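Local coordinates for protein TqaA (Penicillium aethiopicum, PDB 5DLK) that is a nonribosomal peptide synthetase whose terminal condensation-like domain, the piece described here, probably macrocyclizes a peptide carried on a phosphopantetheine arm, at residues T66-R77 and N167-H178. Residues are numbered along the deposited sequence; the frame is centred on the assembly and turned at random.
Sequences TFHSYNWTIKGR and NEHVVLTIQISH
Phe67 and Gln175 meet on one face of an antiparallel strand pair: the ring tip CZ lies 3.3 Å from amide oxygen OE1, which sits at the ring edge, with ring and amide planes 79° apart. Phe67 reaches across because its CG is anti to the backbone N (chi1 -173°); Trp140 meets the ring, planes about 15° apart, and Leu148 touches the side chain. Cutting Phe67 back to an alanine is likely to open a gap beside Trp140 and leave Gln175 OE1 without the ring edge. Further along, Ser69 OG donates a 2.6 Å bond to a lone pair of Asn71 OD1, and a water ties Ser69 OG, Thr173 OG1 and Gln175 NE2 together; NE2 also bonds Asp144. At the exposed end Lys75 CE lies over the His169 ring, 3.7 Å from its centroid, a CH-pi contact. The other face is largely aromatic and aliphatic: Tyr70 CE2 touches Ile176 CG2 at 3.7 Å, Ile174 CD1 meets the Trp72 indole edge, and His68 ND1 shares a water with Ile176 O. Ten backbone hydrogen bonds join the segments within a five-stranded sheet, 169-177 at its centre. At one end His178 N bonds Thr66 O, and Thr66 CG2 abuts His178 CB at 3.4 Å, in the imidazole plane. Here begins SHxxxDG, the condensation-domain HHxxxDG motif with serine first; with Phe61 and Trp181 stacked on the imidazole, this packing probably helps fix His178 near phosphopantetheine-binding Gly183.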
ATOM      1  N   THR A  66      -4.338   8.298  -3.969  1.00 18.47           N
ATOM      2  CA  THR A  66      -4.646   6.876  -3.917  1.00 15.70           C
ATOM      3  C   THR A  66      -5.878   6.678  -3.040  1.00 19.12           C
ATOM      4  O   THR A  66      -5.844   6.906  -1.837  1.00 19.06           O
ATOM      5  CB  THR A  66      -3.463   6.060  -3.383  1.00 21.16           C
ATOM      6  OG1 THR A  66      -2.261   6.573  -3.965  1.00 18.81           O
ATOM      7  CG2 THR A  66      -3.599   4.582  -3.781  1.00 17.18           C
ATOM      8  N   PHE A  67      -6.974   6.263  -3.666  1.00 19.16           N
ATOM      9  CA  PHE A  67      -8.283   6.330  -3.024  1.00 18.47           C
ATOM     10  C   PHE A  67      -9.135   5.199  -3.581  1.00 19.40           C
ATOM     11  O   PHE A  67      -9.192   4.999  -4.798  1.00 20.41           O
ATOM     12  CB  PHE A  67      -8.881   7.705  -3.300  1.00 20.33           C
ATOM     13  CG  PHE A  67     -10.158   8.008  -2.561  1.00 18.82           C
ATOM     14  CD1 PHE A  67     -10.238   7.890  -1.179  1.00 23.10           C
ATOM     15  CD2 PHE A  67     -11.255   8.505  -3.264  1.00 23.55           C
ATOM     16  CE1 PHE A  67     -11.437   8.224  -0.502  1.00 21.35           C
ATOM     17  CE2 PHE A  67     -12.447   8.833  -2.608  1.00 26.41           C
ATOM     18  CZ  PHE A  67     -12.533   8.686  -1.226  1.00 23.27           C
ATOM     19  N   HIS A  68      -9.745   4.425  -2.692  1.00 18.72           N
ATOM     20  CA  HIS A  68     -10.503   3.246  -3.092  1.00 17.97           C
ATOM     21  C   HIS A  68     -11.926   3.305  -2.580  1.00 19.97           C
ATOM     22  O   HIS A  68     -12.187   3.865  -1.516  1.00 19.63           O
ATOM     23  CB  HIS A  68      -9.869   1.970  -2.548  1.00 19.38           C
ATOM     24  CG  HIS A  68      -8.666   1.516  -3.320  1.00 23.36           C
ATOM     25  ND1 HIS A  68      -7.501   2.248  -3.377  1.00 23.33           N
ATOM     26  CD2 HIS A  68      -8.461   0.413  -4.075  1.00 24.29           C
ATOM     27  CE1 HIS A  68      -6.624   1.612  -4.140  1.00 24.20           C
ATOM     28  NE2 HIS A  68      -7.177   0.489  -4.564  1.00 23.11           N
ATOM     29  N   SER A  69     -12.827   2.709  -3.352  1.00 21.81           N
ATOM     30  CA  SER A  69     -14.169   2.382  -2.879  1.00 22.10           C
ATOM     31  C   SER A  69     -14.294   0.872  -2.920  1.00 19.44           C
ATOM     32  O   SER A  69     -14.309   0.281  -4.004  1.00 22.38           O
ATOM     33  CB  SER A  69     -15.242   3.031  -3.759  1.00 24.30           C
ATOM     34  OG  SER A  69     -16.538   2.720  -3.258  1.00 23.59           O
ATOM     35  N   TYR A  70     -14.381   0.246  -1.750  1.00 21.96           N
ATOM     36  CA  TYR A  70     -14.559  -1.194  -1.676  1.00 17.48           C
ATOM     37  C   TYR A  70     -16.061  -1.493  -1.607  1.00 22.02           C
ATOM     38  O   TYR A  70     -16.732  -1.079  -0.668  1.00 22.50           O
ATOM     39  CB  TYR A  70     -13.826  -1.775  -0.474  1.00 21.15           C
ATOM     40  CG  TYR A  70     -12.321  -1.759  -0.660  1.00 20.99           C
ATOM     41  CD1 TYR A  70     -11.732  -2.525  -1.656  1.00 24.42           C
ATOM     42  CD2 TYR A  70     -11.501  -0.981   0.149  1.00 21.78           C
ATOM     43  CE1 TYR A  70     -10.361  -2.516  -1.847  1.00 25.59           C
ATOM     44  CE2 TYR A  70     -10.116  -0.971  -0.031  1.00 25.26           C
ATOM     45  CZ  TYR A  70      -9.561  -1.745  -1.037  1.00 23.33           C
ATOM     46  OH  TYR A  70      -8.189  -1.769  -1.242  1.00 25.05           O
ATOM     47  N   ASN A  71     -16.552  -2.215  -2.606  1.00 21.11           N
ATOM     48  CA  ASN A  71     -17.993  -2.303  -2.868  1.00 22.41           C
ATOM     49  C   ASN A  71     -18.530  -3.708  -2.662  1.00 24.79           C
ATOM     50  O   ASN A  71     -18.034  -4.663  -3.252  1.00 27.74           O
ATOM     51  CB  ASN A  71     -18.294  -1.864  -4.292  1.00 22.95           C
ATOM     52  CG  ASN A  71     -17.725  -0.510  -4.607  1.00 21.26           C
ATOM     53  OD1 ASN A  71     -17.594   0.338  -3.724  1.00 23.06           O
ATOM     54  ND2 ASN A  71     -17.371  -0.296  -5.874  1.00 22.90           N
ATOM     55  N   TRP A  72     -19.563  -3.826  -1.837  1.00 27.38           N
ATOM     56  CA  TRP A  72     -20.142  -5.119  -1.533  1.00 23.78           C
ATOM     57  C   TRP A  72     -21.597  -5.167  -1.980  1.00 29.50           C
ATOM     58  O   TRP A  72     -22.428  -4.469  -1.418  1.00 24.20           O
ATOM     59  CB  TRP A  72     -20.047  -5.396  -0.043  1.00 26.59           C
ATOM     60  CG  TRP A  72     -18.626  -5.461   0.438  1.00 27.36           C
ATOM     61  CD1 TRP A  72     -17.927  -4.482   1.089  1.00 28.02           C
ATOM     62  CD2 TRP A  72     -17.732  -6.556   0.267  1.00 28.94           C
ATOM     63  NE1 TRP A  72     -16.646  -4.916   1.353  1.00 28.38           N
ATOM     64  CE2 TRP A  72     -16.502  -6.188   0.857  1.00 28.69           C
ATOM     65  CE3 TRP A  72     -17.850  -7.822  -0.320  1.00 26.84           C
ATOM     66  CZ2 TRP A  72     -15.408  -7.045   0.887  1.00 28.52           C
ATOM     67  CZ3 TRP A  72     -16.753  -8.669  -0.295  1.00 30.47           C
ATOM     68  CH2 TRP A  72     -15.548  -8.272   0.300  1.00 29.92           C
ATOM     69  N   THR A  73     -21.893  -5.985  -2.982  1.00 26.46           N
ATOM     70  CA  THR A  73     -23.269  -6.138  -3.450  1.00 28.60           C
ATOM     71  C   THR A  73     -23.903  -7.286  -2.677  1.00 29.52           C
ATOM     72  O   THR A  73     -23.458  -8.428  -2.774  1.00 29.02           O
ATOM     73  CB  THR A  73     -23.343  -6.413  -4.960  1.00 27.30           C
ATOM     74  OG1 THR A  73     -22.665  -5.375  -5.672  1.00 27.71           O
ATOM     75  CG2 THR A  73     -24.803  -6.465  -5.433  1.00 26.80           C
ATOM     76  N   ILE A  74     -24.942  -6.963  -1.911  1.00 27.84           N
ATOM     77  CA  ILE A  74     -25.560  -7.902  -0.981  1.00 27.86           C
ATOM     78  C   ILE A  74     -26.980  -8.229  -1.453  1.00 35.10           C
ATOM     79  O   ILE A  74     -27.792  -7.326  -1.614  1.00 29.65           O
ATOM     80  CB  ILE A  74     -25.620  -7.323   0.439  1.00 29.78           C
ATOM     81  CG1 ILE A  74     -24.227  -6.850   0.895  1.00 32.32           C
ATOM     82  CG2 ILE A  74     -26.171  -8.352   1.417  1.00 34.15           C
ATOM     83  CD1 ILE A  74     -24.239  -6.084   2.204  1.00 32.64           C
ATOM     84  N   LYS A  75     -27.266  -9.508  -1.683  1.00 32.71           N
ATOM     85  CA  LYS A  75     -28.586  -9.919  -2.172  1.00 35.97           C
ATOM     86  C   LYS A  75     -29.202 -10.999  -1.299  1.00 38.29           C
ATOM     87  O   LYS A  75     -28.539 -11.972  -0.946  1.00 40.45           O
ATOM     88  CB  LYS A  75     -28.500 -10.418  -3.612  1.00 33.14           C
ATOM     89  CG  LYS A  75     -28.276  -9.327  -4.627  1.00 33.26           C
ATOM     90  CD  LYS A  75     -28.050  -9.902  -6.011  1.00 29.48           C
ATOM     91  CE  LYS A  75     -27.802  -8.791  -7.007  1.00 35.08           C
ATOM     92  NZ  LYS A  75     -27.303  -9.315  -8.313  1.00 41.74           N
ATOM     93  N   GLY A  76     -30.476 -10.825  -0.956  1.00 39.72           N
ATOM     94  CA  GLY A  76     -31.194 -11.825  -0.186  1.00 43.82           C
ATOM     95  C   GLY A  76     -32.208 -11.213   0.754  1.00 46.79           C
ATOM     96  O   GLY A  76     -32.298  -9.992   0.874  1.00 46.30           O
ATOM     97  N   ARG A  77     -32.968 -12.060   1.437  1.00 49.29           N
ATOM     98  CA  ARG A  77     -34.020 -11.576   2.322  1.00 49.41           C
ATOM     99  C   ARG A  77     -33.546 -11.466   3.771  1.00 47.35           C
ATOM    100  O   ARG A  77     -34.249 -10.920   4.619  1.00 48.11           O
ATOM    101  CB  ARG A  77     -35.248 -12.490   2.235  1.00 53.64           C
ATOM    102  CG  ARG A  77     -35.450 -13.128   0.865  1.00 55.33           C
ATOM    103  CD  ARG A  77     -36.574 -14.156   0.882  1.00 64.51           C
ATOM    104  NE  ARG A  77     -36.177 -15.401   0.222  1.00 73.64           N
ATOM    105  CZ  ARG A  77     -36.402 -15.680  -1.060  1.00 77.30           C
ATOM    106  NH1 ARG A  77     -37.035 -14.806  -1.833  1.00 79.06           N
ATOM    107  NH2 ARG A  77     -35.999 -16.839  -1.569  1.00 78.47           N
ATOM    108  N   ASN A 167     -35.030  -3.585  -0.197  1.00 39.77           N
ATOM    109  CA  ASN A 167     -33.834  -3.825   0.629  1.00 39.89           C
ATOM    110  C   ASN A 167     -33.320  -5.264   0.532  1.00 39.45           C
ATOM    111  O   ASN A 167     -32.694  -5.768   1.467  1.00 45.11           O
ATOM    112  CB  ASN A 167     -34.093  -3.480   2.104  1.00 38.71           C
ATOM    113  CG  ASN A 167     -34.172  -1.988   2.350  1.00 44.34           C
ATOM    114  OD1 ASN A 167     -33.670  -1.192   1.560  1.00 48.93           O
ATOM    115  ND2 ASN A 167     -34.811  -1.601   3.446  1.00 47.59           N
ATOM    116  N   GLU A 168     -33.572  -5.918  -0.598  1.00 35.84           N
ATOM    117  CA  GLU A 168     -33.061  -7.269  -0.822  1.00 40.81           C
ATOM    118  C   GLU A 168     -31.992  -7.272  -1.922  1.00 38.08           C
ATOM    119  O   GLU A 168     -31.492  -8.323  -2.331  1.00 35.28           O
ATOM    120  CB  GLU A 168     -34.208  -8.219  -1.165  1.00 41.92           C
ATOM    121  CG  GLU A 168     -35.305  -8.201  -0.101  1.00 42.84           C
ATOM    122  CD  GLU A 168     -36.392  -9.245  -0.321  1.00 54.77           C
ATOM    123  OE1 GLU A 168     -36.629  -9.634  -1.487  1.00 50.86           O
ATOM    124  OE2 GLU A 168     -37.008  -9.673   0.685  1.00 56.00           O
ATOM    125  N   HIS A 169     -31.672  -6.075  -2.400  1.00 34.48           N
ATOM    126  CA  HIS A 169     -30.545  -5.831  -3.301  1.00 31.99           C
ATOM    127  C   HIS A 169     -29.948  -4.496  -2.877  1.00 31.98           C
ATOM    128  O   HIS A 169     -30.564  -3.440  -3.044  1.00 30.62           O
ATOM    129  CB  HIS A 169     -30.978  -5.810  -4.765  1.00 30.67           C
ATOM    130  CG  HIS A 169     -29.864  -5.530  -5.730  1.00 32.67           C
ATOM    131  ND1 HIS A 169     -30.045  -5.553  -7.096  1.00 35.31           N
ATOM    132  CD2 HIS A 169     -28.562  -5.211  -5.529  1.00 31.42           C
ATOM    133  CE1 HIS A 169     -28.903  -5.261  -7.695  1.00 37.77           C
ATOM    134  NE2 HIS A 169     -27.988  -5.046  -6.766  1.00 31.98           N
ATOM    135  N   VAL A 170     -28.748  -4.556  -2.311  1.00 27.80           N
ATOM    136  CA  VAL A 170     -28.156  -3.413  -1.636  1.00 26.23           C
ATOM    137  C   VAL A 170     -26.651  -3.377  -1.961  1.00 26.69           C
ATOM    138  O   VAL A 170     -26.041  -4.425  -2.094  1.00 28.04           O
ATOM    139  CB  VAL A 170     -28.400  -3.524  -0.115  1.00 32.19           C
ATOM    140  CG1 VAL A 170     -27.356  -2.805   0.678  1.00 33.51           C
ATOM    141  CG2 VAL A 170     -29.811  -3.043   0.253  1.00 28.97           C
ATOM    142  N   VAL A 171     -26.076  -2.190  -2.136  1.00 25.77           N
ATOM    143  CA  VAL A 171     -24.610  -2.081  -2.244  1.00 25.18           C
ATOM    144  C   VAL A 171     -24.084  -1.271  -1.070  1.00 25.51           C
ATOM    145  O   VAL A 171     -24.553  -0.166  -0.813  1.00 23.54           O
ATOM    146  CB  VAL A 171     -24.156  -1.433  -3.577  1.00 22.43           C
ATOM    147  CG1 VAL A 171     -22.609  -1.269  -3.608  1.00 25.52           C
ATOM    148  CG2 VAL A 171     -24.615  -2.272  -4.764  1.00 26.33           C
ATOM    149  N   LEU A 172     -23.116  -1.842  -0.353  1.00 23.32           N
ATOM    150  CA  LEU A 172     -22.433  -1.142   0.722  1.00 23.85           C
ATOM    151  C   LEU A 172     -21.063  -0.749   0.207  1.00 21.81           C
ATOM    152  O   LEU A 172     -20.371  -1.606  -0.328  1.00 22.11           O
ATOM    153  CB  LEU A 172     -22.296  -2.037   1.947  1.00 25.24           C
ATOM    154  CG  LEU A 172     -21.314  -1.596   3.033  1.00 24.75           C
ATOM    155  CD1 LEU A 172     -21.843  -0.395   3.785  1.00 25.21           C
ATOM    156  CD2 LEU A 172     -21.039  -2.759   3.965  1.00 30.61           C
ATOM    157  N   THR A 173     -20.683   0.525   0.324  1.00 23.72           N
ATOM    158  CA  THR A 173     -19.309   0.898  -0.040  1.00 24.02           C
ATOM    159  C   THR A 173     -18.537   1.518   1.124  1.00 24.52           C
ATOM    160  O   THR A 173     -19.090   2.183   2.012  1.00 22.38           O
ATOM    161  CB  THR A 173     -19.266   1.857  -1.258  1.00 20.77           C
ATOM    162  OG1 THR A 173     -19.489   3.210  -0.847  1.00 26.61           O
ATOM    163  CG2 THR A 173     -20.320   1.452  -2.310  1.00 21.47           C
ATOM    164  N   ILE A 174     -17.235   1.258   1.116  1.00 22.04           N
ATOM    165  CA  ILE A 174     -16.325   1.777   2.112  1.00 20.35           C
ATOM    166  C   ILE A 174     -15.252   2.550   1.361  1.00 22.17           C
ATOM    167  O   ILE A 174     -14.523   1.955   0.576  1.00 22.02           O
ATOM    168  CB  ILE A 174     -15.697   0.628   2.936  1.00 27.66           C
ATOM    169  CG1 ILE A 174     -16.780  -0.395   3.311  1.00 27.63           C
ATOM    170  CG2 ILE A 174     -14.933   1.162   4.141  1.00 27.31           C
ATOM    171  CD1 ILE A 174     -16.255  -1.682   3.944  1.00 32.77           C
ATOM    172  N   GLN A 175     -15.187   3.863   1.559  1.00 21.96           N
ATOM    173  CA  GLN A 175     -14.159   4.672   0.912  1.00 21.07           C
ATOM    174  C   GLN A 175     -12.982   4.807   1.862  1.00 21.16           C
ATOM    175  O   GLN A 175     -13.157   4.818   3.075  1.00 18.07           O
ATOM    176  CB  GLN A 175     -14.703   6.039   0.501  1.00 22.44           C
ATOM    177  CG  GLN A 175     -15.698   5.940  -0.643  1.00 22.54           C
ATOM    178  CD  GLN A 175     -16.201   7.282  -1.106  1.00 21.72           C
ATOM    179  OE1 GLN A 175     -15.784   8.329  -0.602  1.00 23.34           O
ATOM    180  NE2 GLN A 175     -17.109   7.262  -2.074  1.00 22.72           N
ATOM    181  N   ILE A 176     -11.775   4.872   1.309  1.00 19.57           N
ATOM    182  CA  ILE A 176     -10.591   4.837   2.157  1.00 20.21           C
ATOM    183  C   ILE A 176      -9.358   5.264   1.345  1.00 19.52           C
ATOM    184  O   ILE A 176      -9.231   4.956   0.157  1.00 18.15           O
ATOM    185  CB  ILE A 176     -10.401   3.418   2.790  1.00 19.33           C
ATOM    186  CG1 ILE A 176      -9.233   3.389   3.789  1.00 17.99           C
ATOM    187  CG2 ILE A 176     -10.283   2.333   1.719  1.00 18.18           C
ATOM    188  CD1 ILE A 176      -9.164   2.094   4.612  1.00 21.47           C
ATOM    189  N   SER A 177      -8.463   5.988   2.008  1.00 19.78           N
ATOM    190  CA  SER A 177      -7.175   6.380   1.439  1.00 18.67           C
ATOM    191  C   SER A 177      -6.153   5.261   1.674  1.00 17.79           C
ATOM    192  O   SER A 177      -6.160   4.622   2.720  1.00 17.32           O
ATOM    193  CB  SER A 177      -6.700   7.696   2.080  1.00 20.24           C
ATOM    194  OG  SER A 177      -5.334   7.943   1.783  1.00 21.96           O
ATOM    195  N   HIS A 178      -5.256   5.019   0.717  1.00 17.88           N
ATOM    196  CA  HIS A 178      -4.253   3.966   0.884  1.00 14.85           C
ATOM    197  C   HIS A 178      -3.267   4.318   2.022  1.00 16.15           C
ATOM    198  O   HIS A 178      -2.510   3.468   2.487  1.00 18.38           O
ATOM    199  CB  HIS A 178      -3.533   3.726  -0.464  1.00 17.46           C
ATOM    200  CG  HIS A 178      -2.957   2.354  -0.641  1.00 16.78           C
ATOM    201  ND1 HIS A 178      -2.500   1.575   0.414  1.00 18.47           N
ATOM    202  CD2 HIS A 178      -2.750   1.608  -1.752  1.00 18.01           C
ATOM    203  CE1 HIS A 178      -2.044   0.431  -0.045  1.00 18.89           C
ATOM    204  NE2 HIS A 178      -2.170   0.426  -1.367  1.00 20.84           N
TER
HETATM  205  O   HOH W   1      -5.087   9.111  -0.481  1.00 20.48           O
HETATM  206  O   HOH W   2      -6.997   3.630  -1.088  1.00 20.10           O
HETATM  207  O   HOH W   3     -18.326   4.745  -2.863  1.00 26.25           O